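Local coordinates for protein guanylate kinase (Stenotrophomonas maltophilia, PDB 6WCT) that transfers a phosphate group from ATP to GMP, giving GDP and ADP, and is probably essential for recycling GMP and, indirectly, cyclic GMP, at residues E207-K210 and V211-G215. Sequence-based numbering, arbitrary orientation.
Sequences EAQK and VRHAG
Gln209 OE1 accepts a hydrogen bond from Arg212 NH1 at 2.8 Å, with an N-H...O angle of 144°. The oxygen lies close to the guanidinium plane, whereas NH1 sits well above the amide's carbonyl plane. Arg212 gets there by running extended from the backbone and then bending at chi3 (-66°), which turns its head back over the last helical turn; Ala208 O lies above one guanidinium face, offset toward its rim. NH1 also donates to Arg203 O, so this one nitrogen is held by two carbonyl oxygens. His213 lies alongside the Gln209 amide, its plane turned 75° from it, with CE1 3.3 Å from Gln209 OE1. The other polar atom of the amide, NE2, is hydrogen-bonded to Val182 O of the second subunit, so this buried amide is engaged both within the chain and across the subunit interface. In the backbone, Arg212 N to Ala208 O (3.0 Å) and His213 N to Gln209 O (2.9 Å) are the closing helical bonds. His213 then leaves helical geometry and occupies the N-cap position of the next helix. Residues 207-215 thus join helix 206-212 to helix 214-221 near the C-terminus, beyond helix 188-203, where His213 packs on Val184 in strand 181-184 of the second subunit.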
# COMPACT_ATOMS: atom_id res chain seq x y z
N GLU A 207 2.72 10.04 -7.21
CA GLU A 207 2.49 10.42 -8.61
C GLU A 207 1.01 10.62 -8.89
O GLU A 207 0.64 11.53 -9.64
CB GLU A 207 3.08 9.38 -9.56
CG GLU A 207 4.60 9.35 -9.56
CD GLU A 207 5.22 10.71 -9.90
OE1 GLU A 207 4.60 11.49 -10.66
OE2 GLU A 207 6.32 11.00 -9.39
N ALA A 208 0.15 9.80 -8.28
CA ALA A 208 -1.29 9.99 -8.41
C ALA A 208 -1.75 11.27 -7.72
O ALA A 208 -2.63 11.97 -8.23
CB ALA A 208 -2.04 8.77 -7.85
N GLN A 209 -1.18 11.57 -6.55
CA GLN A 209 -1.59 12.77 -5.81
C GLN A 209 -1.13 14.04 -6.50
O GLN A 209 -1.79 15.08 -6.39
CB GLN A 209 -1.08 12.72 -4.37
CG GLN A 209 -1.79 11.66 -3.50
CD GLN A 209 -3.20 12.08 -3.10
OE1 GLN A 209 -4.06 12.30 -3.95
NE2 GLN A 209 -3.45 12.18 -1.80
N LYS A 210 0.01 13.99 -7.20
CA LYS A 210 0.44 15.17 -7.94
C LYS A 210 -0.60 15.56 -8.98
O LYS A 210 -0.86 16.75 -9.18
CB LYS A 210 1.80 14.92 -8.61
CG LYS A 210 2.97 15.03 -7.65
CD LYS A 210 4.24 14.46 -8.24
CE LYS A 210 4.83 15.38 -9.28
NZ LYS A 210 6.07 14.80 -9.85
N VAL A 211 -1.24 14.57 -9.61
CA VAL A 211 -2.27 14.85 -10.60
C VAL A 211 -3.55 15.32 -9.92
O VAL A 211 -4.13 16.35 -10.29
CB VAL A 211 -2.55 13.59 -11.45
CG1 VAL A 211 -3.68 13.86 -12.46
CG2 VAL A 211 -1.28 13.06 -12.11
N ARG A 212 -4.02 14.55 -8.93
CA ARG A 212 -5.29 14.86 -8.27
C ARG A 212 -5.29 16.25 -7.65
O ARG A 212 -6.30 16.96 -7.69
CB ARG A 212 -5.58 13.79 -7.22
CG ARG A 212 -6.97 13.88 -6.61
CD ARG A 212 -7.24 12.66 -5.74
NE ARG A 212 -7.30 11.45 -6.56
CZ ARG A 212 -6.44 10.44 -6.47
NH1 ARG A 212 -5.45 10.47 -5.59
NH2 ARG A 212 -6.58 9.39 -7.28
N HIS A 213 -4.15 16.68 -7.09
CA HIS A 213 -4.05 17.94 -6.37
C HIS A 213 -3.06 18.90 -7.02
O HIS A 213 -2.41 19.69 -6.33
CB HIS A 213 -3.67 17.70 -4.91
CG HIS A 213 -4.67 16.89 -4.14
ND1 HIS A 213 -4.57 15.53 -4.00
CD2 HIS A 213 -5.80 17.26 -3.48
CE1 HIS A 213 -5.59 15.09 -3.27
NE2 HIS A 213 -6.35 16.12 -2.95
N ALA A 214 -2.92 18.83 -8.35
CA ALA A 214 -1.95 19.66 -9.05
C ALA A 214 -2.14 21.14 -8.72
O ALA A 214 -1.18 21.86 -8.44
CB ALA A 214 -2.06 19.44 -10.56
N GLY A 215 -3.39 21.61 -8.75
CA GLY A 215 -3.64 23.02 -8.49
C GLY A 215 -3.29 23.41 -7.07
O GLY A 215 -2.68 24.46 -6.84